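Local coordinates for Serine/threonine protein kinase (Mycobacterium tuberculosis, PDB 4ESQ) that forms the extracellular sensor domain of PknH, a membrane-bound receptor kinase that probably phosphorylates serine and threonine residues of proteins at the expense of ATP, at residues A[177-180]-A[181-184]; A[56-59]-A[60-63]. One frame throughout, in Å; residues are numbered along the deposited sequence.

Contact 1: residues A[177-180]-A[181-184]; sequences TNQA and GQIA
Gln182 N donates to Asn178 O at 2.9 Å, closing the first of three successive i to i+4 turns at the start of helix 179-192; Ile183 N to Gln179 O and Ala184 N to Ala180 O follow. Asn178 sits at the N-cap, yet the amides of the first turn are taken by Gln156, on strand 154-162. With CG turned anti to the backbone N (chi1 -166°), the Asn178 side chain lies over Gly181, its OD1 3.6 Å from Gly181 CA. That oxygen accepts from Gln156 NE2, while Gln156 OE1 takes the N-H of Gly181 and, weakly, that of Ala180, so one side-chain amide serves both the cap residue and the helix end. A water joins the two segments: it donates to Gln182 OE1 at 2.8 Å and accepts a weak bond from Asn178 N. Just before the helix, Thr177 N meets an in-plane lone pair of Gln179 OE1 at 2.8 Å, drawing the glutamine chain back along the loop that leads into the helix, where its NE2 is bonded to Gln175 O. Ala180 and Ala184 settle on strands 154-162 and 165-173, whereas Gln179, Gln182 and Ile183 touch Val23 of helix 17-24, placing this turn between sheet and helix.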
loop_
_atom_site.group_PDB
_atom_site.type_symbol
_atom_site.label_atom_id
_atom_site.label_comp_id
_atom_site.label_asym_id
_atom_site.label_seq_id
_atom_site.Cartn_x
_atom_site.Cartn_y
_atom_site.Cartn_z
ATOM N N THR A 177 -12.560 -6.055 -3.751
ATOM C CA THR A 177 -13.216 -5.032 -4.552
ATOM C C THR A 177 -12.638 -3.663 -4.247
ATOM O O THR A 177 -12.040 -3.046 -5.114
ATOM C CB THR A 177 -14.743 -5.006 -4.365
ATOM O OG1 THR A 177 -15.060 -4.984 -2.972
ATOM C CG2 THR A 177 -15.381 -6.236 -5.021
ATOM N N ASN A 178 -12.801 -3.194 -3.015
ATOM C CA ASN A 178 -12.248 -1.891 -2.647
ATOM C C ASN A 178 -11.709 -1.834 -1.212
ATOM O O ASN A 178 -11.722 -0.777 -0.583
ATOM C CB ASN A 178 -13.289 -0.781 -2.875
ATOM C CG ASN A 178 -12.684 0.615 -2.843
ATOM O OD1 ASN A 178 -11.622 0.861 -3.420
ATOM N ND2 ASN A 178 -13.366 1.544 -2.169
ATOM N N GLN A 179 -11.219 -2.958 -0.696
ATOM C CA GLN A 179 -10.731 -2.990 0.685
ATOM C C GLN A 179 -9.558 -2.029 0.948
ATOM O O GLN A 179 -9.476 -1.407 2.011
ATOM C CB GLN A 179 -10.346 -4.414 1.099
ATOM C CG GLN A 179 -11.534 -5.369 1.282
ATOM C CD GLN A 179 -11.933 -6.068 -0.007
ATOM O OE1 GLN A 179 -11.654 -5.582 -1.105
ATOM N NE2 GLN A 179 -12.590 -7.217 0.123
ATOM N N ALA A 180 -8.651 -1.906 -0.011
ATOM C CA ALA A 180 -7.513 -1.017 0.177
ATOM C C ALA A 180 -7.975 0.444 0.125
ATOM O O ALA A 180 -7.474 1.295 0.865
ATOM C CB ALA A 180 -6.435 -1.295 -0.850
ATOM N N GLY A 181 -8.936 0.728 -0.750
ATOM C CA GLY A 181 -9.525 2.051 -0.790
ATOM C C GLY A 181 -10.178 2.379 0.540
ATOM O O GLY A 181 -10.085 3.511 1.018
ATOM N N GLN A 182 -10.854 1.402 1.141
ATOM C CA GLN A 182 -11.497 1.647 2.434
ATOM C C GLN A 182 -10.467 1.892 3.527
ATOM O O GLN A 182 -10.622 2.779 4.379
ATOM C CB GLN A 182 -12.333 0.449 2.853
ATOM C CG GLN A 182 -13.595 0.252 2.083
ATOM C CD GLN A 182 -14.379 -0.876 2.698
ATOM O OE1 GLN A 182 -14.301 -2.014 2.246
ATOM N NE2 GLN A 182 -15.098 -0.576 3.780
ATOM N N ILE A 183 -9.430 1.076 3.525
ATOM C CA ILE A 183 -8.391 1.208 4.530
ATOM C C ILE A 183 -7.754 2.587 4.411
ATOM O O ILE A 183 -7.601 3.309 5.407
ATOM C CB ILE A 183 -7.357 0.066 4.408
ATOM C CG1 ILE A 183 -7.985 -1.246 4.895
ATOM C CG2 ILE A 183 -6.094 0.370 5.201
ATOM C CD1 ILE A 183 -7.226 -2.487 4.454
ATOM N N ALA A 184 -7.411 2.973 3.191
ATOM C CA ALA A 184 -6.773 4.266 2.965
ATOM C C ALA A 184 -7.638 5.413 3.487
ATOM O O ALA A 184 -7.147 6.331 4.152
ATOM C CB ALA A 184 -6.477 4.451 1.480
HETATM O O HOH W 1 -14.427 -3.098 -0.331
#

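Contact 2: residues A[56-59]-A[60-63]; sequences TSQD and PVYA
Gln58 O is gripped by two amides of the short helix 59-62: Tyr62 N at 3.0 Å, and Val61 N at 3.1 Å in a weak, bent bond. The same oxygen also lies at the edge of the Tyr62 ring, near its plane, 3.5 Å from CD2. Chi1 of -81° sets the tyrosine CG anti to its carbonyl carbon, and the ring reaches back along the preceding loop until CE2 comes 3.8 Å from Ser57 CA. Its hydroxyl is bonded to Asp168, and its ring stacks with Phe102. Val61 CG2 packs 3.6 Å from Gln58 CB. Beyond CB the glutamine chain bends away, and NE2 gives a nearly straight bond to Thr56 O at 3.0 Å, the acceptor lying in its amide plane; NE2 is also bonded to Asp39, and OE1 to Gln51. One residue on, Ala63 N closes on Asp59 O at 2.8 Å, as the chain leaves helical geometry. The N-cap residue thus ties its backbone carbonyl to the helix and its side-chain NE2 to the loop residues Thr56 and Asp39. With Tyr62 OH and Ser57 N both on Asp168 OD2, ring and backbone are probably held in place together, and the two partners would probably stabilise the charge on Asp168.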
loop_
_atom_site.group_PDB
_atom_site.type_symbol
_atom_site.label_atom_id
_atom_site.label_comp_id
_atom_site.label_asym_id
_atom_site.label_seq_id
_atom_site.Cartn_x
_atom_site.Cartn_y
_atom_site.Cartn_z
ATOM N N THR A 56 3.731 -1.850 -1.391
ATOM C CA THR A 56 3.898 -0.619 -0.629
ATOM C C THR A 56 5.316 -0.524 -0.094
ATOM O O THR A 56 6.049 -1.517 -0.073
ATOM C CB THR A 56 2.964 -0.572 0.596
ATOM O OG1 THR A 56 3.565 -1.283 1.687
ATOM C CG2 THR A 56 1.634 -1.202 0.277
ATOM N N SER A 57 5.695 0.679 0.330
ATOM C CA SER A 57 6.919 0.883 1.106
ATOM C C SER A 57 8.209 0.340 0.491
ATOM O O SER A 57 9.082 -0.137 1.211
ATOM C CB SER A 57 6.756 0.262 2.502
ATOM O OG SER A 57 5.460 0.483 3.039
ATOM N N GLN A 58 8.346 0.433 -0.823
ATOM C CA GLN A 58 9.525 -0.116 -1.479
ATOM C C GLN A 58 10.662 0.895 -1.541
ATOM O O GLN A 58 10.473 2.033 -1.975
ATOM C CB GLN A 58 9.175 -0.582 -2.897
ATOM C CG GLN A 58 8.149 -1.710 -2.924
ATOM C CD GLN A 58 8.704 -2.990 -2.331
ATOM O OE1 GLN A 58 9.534 -3.659 -2.950
ATOM N NE2 GLN A 58 8.272 -3.324 -1.117
ATOM N N ASP A 59 11.853 0.475 -1.125
ATOM C CA ASP A 59 12.996 1.384 -1.135
ATOM C C ASP A 59 13.268 2.059 -2.493
ATOM O O ASP A 59 13.427 3.279 -2.536
ATOM C CB ASP A 59 14.254 0.690 -0.608
ATOM C CG ASP A 59 15.423 1.647 -0.478
ATOM O OD1 ASP A 59 15.410 2.477 0.452
ATOM O OD2 ASP A 59 16.341 1.575 -1.320
ATOM N N PRO A 60 13.335 1.283 -3.595
ATOM C CA PRO A 60 13.643 1.884 -4.904
ATOM C C PRO A 60 12.590 2.898 -5.350
ATOM O O PRO A 60 12.852 3.792 -6.158
ATOM C CB PRO A 60 13.643 0.679 -5.851
ATOM C CG PRO A 60 13.970 -0.481 -4.984
ATOM C CD PRO A 60 13.293 -0.188 -3.668
ATOM N N VAL A 61 11.392 2.754 -4.810
ATOM C CA VAL A 61 10.290 3.635 -5.149
ATOM C C VAL A 61 10.367 4.942 -4.355
ATOM O O VAL A 61 10.157 6.022 -4.905
ATOM C CB VAL A 61 8.950 2.931 -4.900
ATOM C CG1 VAL A 61 7.778 3.877 -5.182
ATOM C CG2 VAL A 61 8.860 1.652 -5.755
ATOM N N TYR A 62 10.675 4.842 -3.063
ATOM C CA TYR A 62 10.689 6.023 -2.193
ATOM C C TYR A 62 12.041 6.734 -2.112
ATOM O O TYR A 62 12.134 7.865 -1.616
ATOM C CB TYR A 62 10.251 5.637 -0.782
ATOM C CG TYR A 62 8.752 5.536 -0.590
ATOM C CD1 TYR A 62 8.019 6.634 -0.165
ATOM C CD2 TYR A 62 8.075 4.336 -0.796
ATOM C CE1 TYR A 62 6.655 6.553 0.035
ATOM C CE2 TYR A 62 6.704 4.253 -0.607
ATOM C CZ TYR A 62 6.008 5.367 -0.176
ATOM O OH TYR A 62 4.654 5.307 0.012
ATOM N N ALA A 63 13.094 6.056 -2.556
ATOM C CA ALA A 63 14.425 6.646 -2.520
ATOM C C ALA A 63 14.424 7.978 -3.262
ATOM O O ALA A 63 13.902 8.083 -4.374
ATOM C CB ALA A 63 15.437 5.700 -3.128
#

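How the contacts relate
Contacts 1 and 2 illustrate one problem, starting a helix, solved on opposite sides of the chain's centre. Their centres stand 21 Å apart, their nearest atoms about 8 Å, and they do not touch. The antiparallel sheet of this PknH-like extracellular domain relates them: strands 154-162 and 165-173 meet side chains from both. Within strand 165-173, Val167, Val169 and Ala171 receive Ala180, Ile183 and Ala184 of contact 1, whereas Val166 and Asp168 meet contact 2, an alternation consistent with the two contacts using opposite faces of that strand. Contact 2 also lies near a metal: the Gln58 side chain is about 5 Å from a bound terbium(III) ion, too far for direct coordination.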